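Local structure of protein kinase domain-containing protein (Chaetomium thermophilum, 6Z3U) at residues I184-V187 with E188-Y192; W260-P264 with E265-G269; E303-T306 with L307-H311. The protein probably catalyses ATP-dependent phosphorylation of protein serine and threonine residues, as the cyclin-dependent kinase subunit of the CAK complex. All blocks are in the same frame, centred on the assembly; numbering follows the deposited sequence.

From the N terminus, the three contacts follow in series within the protein kinase domain, and none nests within or crosses another. Interaction 1 closes the turn that leaves helix 180-185 and leads toward helix 194-213. Interaction 2 comes next, where the loop at 260-263 folds into the short helix 264-267, and interaction 3 is a run of successive turns within helix 301-311. Interaction 1 stands apart, its centre 29 Å from that of interaction 2 and 27 Å from that of interaction 3. The latter two, 11 Å apart between centres, pack directly: L267 meets Q304 and I308, and F268 meets I305, joining the helix that ends the activation segment to helix 301-311 in the C-terminal lobe.

Interaction 1. Residues I184-V187 with E188-Y192; sequences IRDV and ERVRY
D186 and R189 meet through both backbone and side chain in the turn after helix 180-185. The D186 carboxylate leaves the chain opposite the backbone N (chi1 -164°), where OD2 accepts the backbone N-H of R189 at 3.2 Å from well above the carboxylate plane. The R189 side chain, bent at chi3, crosses it at a slant, and its NE gives OD1 of D186 a weak hydrogen bond of 3.5 Å, part of a salt bridge, the two flat groups turned 43° apart. D186 also centres an inverse gamma turn, and its carbonyl O takes the N-H of V190 at 3.1 Å. CG2 of V190 lies across D186 CB at 3.7 Å. R191 adds a second grip: its chain folds at chi2 and chi3 until NH1 and NH2 point end-on at V187 O, 3.0 and 3.1 Å away and in the guanidinium plane. OH of Y192 lies 4.0 Å from I184 CG1, a loose contact. It is hydrogen-bonded to L289 O of helix 276-291, while the ring meets W200 edge-to-face. The turn thus joins helices 180-185 and 194-213 of the kinase C-terminal lobe, and R292, just past helix 276-291, hydrogen-bonds its I184 O and V190 O.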
# COMPACT_ATOMS: atom_id res chain seq x y z
N ILE B 184 2.91 30.81 1.82
CA ILE B 184 3.58 31.23 3.05
C ILE B 184 4.80 32.08 2.74
O ILE B 184 5.07 33.08 3.41
CB ILE B 184 3.94 30.00 3.90
CG1 ILE B 184 2.66 29.33 4.42
CG2 ILE B 184 4.86 30.40 5.05
CD1 ILE B 184 2.88 27.95 5.02
N ARG B 185 5.57 31.69 1.72
CA ARG B 185 6.78 32.44 1.39
C ARG B 185 6.46 33.80 0.79
O ARG B 185 7.27 34.74 0.91
CB ARG B 185 7.66 31.65 0.43
CG ARG B 185 8.33 30.42 1.03
CD ARG B 185 9.26 29.75 0.03
NE ARG B 185 10.54 30.46 -0.10
CZ ARG B 185 11.70 30.01 0.37
NH1 ARG B 185 12.80 30.75 0.20
NH2 ARG B 185 11.79 28.84 0.99
N ASP B 186 5.30 33.94 0.14
CA ASP B 186 4.95 35.18 -0.57
C ASP B 186 4.45 36.21 0.44
O ASP B 186 3.27 36.57 0.51
CB ASP B 186 3.91 34.89 -1.64
CG ASP B 186 3.78 36.02 -2.66
OD1 ASP B 186 3.29 35.75 -3.78
OD2 ASP B 186 4.22 37.15 -2.35
N VAL B 187 5.40 36.71 1.24
CA VAL B 187 5.06 37.66 2.29
C VAL B 187 4.71 39.02 1.72
O VAL B 187 4.00 39.80 2.37
CB VAL B 187 6.22 37.78 3.29
CG1 VAL B 187 5.94 38.87 4.31
CG2 VAL B 187 6.46 36.45 3.98
N GLU B 188 5.18 39.34 0.52
CA GLU B 188 4.95 40.68 -0.01
C GLU B 188 3.55 40.85 -0.60
O GLU B 188 2.98 41.93 -0.49
CB GLU B 188 6.02 40.99 -1.06
CG GLU B 188 6.08 42.45 -1.51
CD GLU B 188 5.17 42.73 -2.69
OE1 GLU B 188 4.26 43.58 -2.56
OE2 GLU B 188 5.40 42.13 -3.77
N ARG B 189 2.98 39.80 -1.18
CA ARG B 189 1.73 39.91 -1.92
C ARG B 189 0.57 39.10 -1.35
O ARG B 189 -0.58 39.49 -1.56
CB ARG B 189 1.95 39.51 -3.39
CG ARG B 189 3.09 40.30 -4.05
CD ARG B 189 3.29 39.96 -5.53
NE ARG B 189 3.74 38.58 -5.73
CZ ARG B 189 4.09 38.07 -6.91
NH1 ARG B 189 4.49 36.81 -6.99
NH2 ARG B 189 4.05 38.82 -8.00
N VAL B 190 0.83 38.00 -0.66
CA VAL B 190 -0.22 37.11 -0.17
C VAL B 190 -0.53 37.45 1.28
O VAL B 190 0.35 37.41 2.14
CB VAL B 190 0.18 35.63 -0.31
CG1 VAL B 190 -0.80 34.76 0.45
CG2 VAL B 190 0.22 35.22 -1.76
N ARG B 191 -1.81 37.75 1.55
CA ARG B 191 -2.28 38.09 2.88
C ARG B 191 -3.29 37.04 3.34
O ARG B 191 -4.28 36.79 2.65
CB ARG B 191 -2.94 39.47 2.89
CG ARG B 191 -2.02 40.63 2.56
CD ARG B 191 -1.40 41.23 3.81
NE ARG B 191 -0.32 40.40 4.33
CZ ARG B 191 0.90 40.36 3.81
NH1 ARG B 191 1.82 39.57 4.36
NH2 ARG B 191 1.21 41.09 2.75
N TYR B 192 -3.04 36.43 4.50
CA TYR B 192 -3.97 35.47 5.08
C TYR B 192 -4.01 35.64 6.59
O TYR B 192 -3.04 36.10 7.20
CB TYR B 192 -3.62 34.02 4.70
CG TYR B 192 -2.38 33.46 5.35
CD1 TYR B 192 -2.41 32.94 6.64
CD2 TYR B 192 -1.17 33.40 4.66
CE1 TYR B 192 -1.28 32.41 7.23
CE2 TYR B 192 -0.04 32.87 5.24
CZ TYR B 192 -0.10 32.38 6.52
OH TYR B 192 1.02 31.84 7.10

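Interaction 2. Residues W260-P264 with E265-G269; sequences WYRPP and ELLFG
R262 carries its CG anti to the backbone N (chi1 -158°), which runs the side chain back against the first turn of the helix; CG touches L266 CB and CD touches L267 CD2, each at 3.7 Å. E265 instead sets CG between its backbone N and carbonyl carbon (chi1 64°), and a further bend at chi2 folds the carboxylate against CB and CG of P263, with OE1 3.4 Å from P263 CB. P263 holds the N-cap position, and its carbonyl O receives the N-H of L267 at 3.1 Å, in the carbonyl plane and nearly straight (164°), besides a weak bond from L266 N. P263, P264 and E265 stand where kinases have the Ala-Pro-Glu motif that ends the activation segment, and the salt bridge from E265 OE1 to R371 is the glutamate-arginine pair familiar in this family. With an alanine here, R371 would probably be left without its charged mate and a gap would probably open beside CB of P263. E265 also packs on G39 of the neighbouring RING-type subunit. At the far end, F268 N bonds to P264 O at 2.9 Å, and the same oxygen lies over one face of the F268 ring, toward its rim. A Schellman motif with G269 as C-prime residue then ends the helix: G269 N bonds to L266 O and A270 N to E265 O.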
# COMPACT_ATOMS: atom_id res chain seq x y z
N TRP B 260 13.31 19.41 9.38
CA TRP B 260 12.61 20.46 10.10
C TRP B 260 11.27 20.00 10.66
O TRP B 260 10.75 20.64 11.59
CB TRP B 260 12.39 21.66 9.18
CG TRP B 260 13.66 22.26 8.66
CD1 TRP B 260 14.94 21.92 9.01
CD2 TRP B 260 13.79 23.31 7.69
NE1 TRP B 260 15.84 22.69 8.32
CE2 TRP B 260 15.16 23.55 7.50
CE3 TRP B 260 12.87 24.06 6.96
CZ2 TRP B 260 15.64 24.51 6.61
CZ3 TRP B 260 13.34 25.02 6.08
CH2 TRP B 260 14.72 25.23 5.91
N TYR B 261 10.70 18.93 10.13
CA TYR B 261 9.41 18.42 10.57
C TYR B 261 9.52 17.04 11.21
O TYR B 261 8.49 16.41 11.49
CB TYR B 261 8.43 18.38 9.39
CG TYR B 261 8.42 19.67 8.60
CD1 TYR B 261 9.34 19.89 7.59
CD2 TYR B 261 7.50 20.67 8.88
CE1 TYR B 261 9.35 21.07 6.87
CE2 TYR B 261 7.50 21.86 8.16
CZ TYR B 261 8.43 22.05 7.16
OH TYR B 261 8.44 23.22 6.44
N ARG B 262 10.75 16.55 11.44
CA ARG B 262 10.96 15.21 11.98
C ARG B 262 10.68 15.21 13.48
O ARG B 262 11.17 16.08 14.20
CB ARG B 262 12.40 14.76 11.75
CG ARG B 262 12.60 13.25 11.77
CD ARG B 262 14.07 12.88 11.80
NE ARG B 262 14.88 13.58 10.81
CZ ARG B 262 14.94 13.26 9.52
NH1 ARG B 262 14.24 12.25 9.04
NH2 ARG B 262 15.72 13.97 8.71
N PRO B 263 9.90 14.25 13.99
CA PRO B 263 9.63 14.22 15.43
C PRO B 263 10.85 13.77 16.20
O PRO B 263 11.78 13.18 15.63
CB PRO B 263 8.48 13.21 15.55
CG PRO B 263 8.66 12.31 14.38
CD PRO B 263 9.21 13.16 13.27
N PRO B 264 10.88 14.01 17.52
CA PRO B 264 12.07 13.62 18.29
C PRO B 264 12.32 12.12 18.31
O PRO B 264 13.48 11.69 18.29
CB PRO B 264 11.77 14.18 19.69
CG PRO B 264 10.29 14.38 19.73
CD PRO B 264 9.89 14.73 18.34
N GLU B 265 11.27 11.30 18.36
CA GLU B 265 11.48 9.86 18.43
C GLU B 265 12.18 9.35 17.17
O GLU B 265 12.97 8.40 17.25
CB GLU B 265 10.14 9.14 18.64
CG GLU B 265 9.12 9.27 17.51
CD GLU B 265 8.09 10.35 17.76
OE1 GLU B 265 8.41 11.35 18.45
OE2 GLU B 265 6.95 10.21 17.28
N LEU B 266 11.94 9.98 16.02
CA LEU B 266 12.64 9.59 14.80
C LEU B 266 14.06 10.15 14.80
O LEU B 266 14.99 9.49 14.33
CB LEU B 266 11.87 10.06 13.57
CG LEU B 266 11.01 9.01 12.87
CD1 LEU B 266 10.19 8.20 13.86
CD2 LEU B 266 10.10 9.66 11.84
N LEU B 267 14.25 11.37 15.32
CA LEU B 267 15.59 11.90 15.47
C LEU B 267 16.44 10.99 16.35
O LEU B 267 17.66 10.90 16.16
CB LEU B 267 15.54 13.31 16.08
CG LEU B 267 15.05 14.44 15.17
CD1 LEU B 267 14.59 15.63 15.99
CD2 LEU B 267 16.14 14.87 14.20
N PHE B 268 15.82 10.30 17.30
CA PHE B 268 16.52 9.38 18.18
C PHE B 268 16.62 7.97 17.60
O PHE B 268 17.03 7.05 18.31
CB PHE B 268 15.82 9.33 19.54
CG PHE B 268 15.81 10.66 20.26
CD1 PHE B 268 16.82 11.58 20.07
CD2 PHE B 268 14.77 10.98 21.12
CE1 PHE B 268 16.81 12.79 20.74
CE2 PHE B 268 14.76 12.19 21.79
CZ PHE B 268 15.78 13.10 21.59
N GLY B 269 16.26 7.78 16.33
CA GLY B 269 16.44 6.50 15.69
C GLY B 269 15.39 5.46 16.02
O GLY B 269 15.67 4.26 15.91

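Interaction 3. Residues E303-T306 with L307-H311; sequences EQIT and LICKH
L307 N bonds to E303 O at 2.7 Å, the first of four consecutive i to i+4 bonds in helix 301-311. I308 N bonds to Q304 O at 3.0 Å, C309 N to I305 O at 3.0 Å and K310 N to T306 O at 2.8 Å. Side chains add little across the join. CG of L307 and CG1 of I308 stand anti to their own carbonyl carbons (chi1 -78° and -65°), which lays them 3.2 Å from E303 O and 3.3 Å from Q304 O respectively. Q304 CG comes within 4.4 Å of I308 CD1, and I305 CG2 lies at the same distance from C309 SG. In the kinase C-terminal lobe this helix packs on helix 264-267, with Q304, I305 and I308 touching L267. Beyond CG, Q304 bends at chi2 (65°) and delivers its carboxamide to the loop before the helix, where OE1 accepts G298 N-H and NE2 donates to L296 O. T306 OG1 is hydrogen-bonded to M302 O one turn back. The cohesion within these turns is therefore mainly that of the backbone, while the polar end of the buried Q304 is satisfied at both oxygen and nitrogen by main-chain atoms of the preceding loop.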
# COMPACT_ATOMS: atom_id res chain seq x y z
N GLU B 303 21.43 19.92 15.44
CA GLU B 303 20.75 21.21 15.51
C GLU B 303 19.25 21.02 15.70
O GLU B 303 18.63 21.73 16.49
CB GLU B 303 21.02 22.02 14.24
CG GLU B 303 22.45 22.54 14.12
CD GLU B 303 22.63 23.52 12.98
OE1 GLU B 303 21.74 24.38 12.78
OE2 GLU B 303 23.65 23.44 12.27
N GLN B 304 18.66 20.05 14.99
CA GLN B 304 17.23 19.80 15.17
C GLN B 304 16.93 19.34 16.59
O GLN B 304 15.96 19.79 17.20
CB GLN B 304 16.76 18.75 14.16
CG GLN B 304 15.25 18.70 14.00
CD GLN B 304 14.68 19.98 13.41
OE1 GLN B 304 15.39 20.76 12.77
NE2 GLN B 304 13.39 20.21 13.63
N ILE B 305 17.78 18.47 17.14
CA ILE B 305 17.60 18.03 18.52
C ILE B 305 17.74 19.22 19.47
O ILE B 305 16.92 19.42 20.37
CB ILE B 305 18.60 16.91 18.87
CG1 ILE B 305 18.25 15.64 18.10
CG2 ILE B 305 18.61 16.66 20.37
CD1 ILE B 305 19.30 14.56 18.20
N THR B 306 18.78 20.02 19.28
CA THR B 306 18.99 21.19 20.13
C THR B 306 17.83 22.16 20.01
O THR B 306 17.37 22.74 21.01
CB THR B 306 20.30 21.88 19.78
OG1 THR B 306 21.39 20.95 19.93
CG2 THR B 306 20.55 23.07 20.69
N LEU B 307 17.32 22.36 18.79
CA LEU B 307 16.22 23.29 18.59
C LEU B 307 14.97 22.83 19.32
O LEU B 307 14.29 23.63 19.97
CB LEU B 307 15.94 23.47 17.10
CG LEU B 307 16.90 24.37 16.33
CD1 LEU B 307 16.58 24.35 14.84
CD2 LEU B 307 16.86 25.79 16.86
N ILE B 308 14.64 21.54 19.24
CA ILE B 308 13.47 21.03 19.95
C ILE B 308 13.66 21.21 21.45
O ILE B 308 12.73 21.58 22.17
CB ILE B 308 13.21 19.57 19.57
CG1 ILE B 308 12.83 19.47 18.09
CG2 ILE B 308 12.10 18.99 20.44
CD1 ILE B 308 12.72 18.06 17.56
N CYS B 309 14.87 20.95 21.95
CA CYS B 309 15.15 21.18 23.36
C CYS B 309 14.96 22.65 23.73
O CYS B 309 14.43 22.96 24.80
CB CYS B 309 16.57 20.72 23.70
SG CYS B 309 16.81 18.92 23.70
N LYS B 310 15.39 23.55 22.85
CA LYS B 310 15.33 24.98 23.17
C LYS B 310 13.89 25.48 23.15
O LYS B 310 13.46 26.18 24.08
CB LYS B 310 16.19 25.76 22.18
CG LYS B 310 16.24 27.26 22.41
CD LYS B 310 16.92 27.98 21.25
CE LYS B 310 16.86 29.50 21.40
NZ LYS B 310 17.81 30.01 22.43
N HIS B 311 13.12 25.13 22.12
CA HIS B 311 11.82 25.73 21.88
C HIS B 311 10.64 24.90 22.38
O HIS B 311 9.56 25.46 22.56
CB HIS B 311 11.62 26.01 20.39
CG HIS B 311 12.45 27.14 19.86
ND1 HIS B 311 13.44 27.76 20.60
CD2 HIS B 311 12.43 27.77 18.66
CE1 HIS B 311 13.99 28.72 19.88
NE2 HIS B 311 13.40 28.75 18.70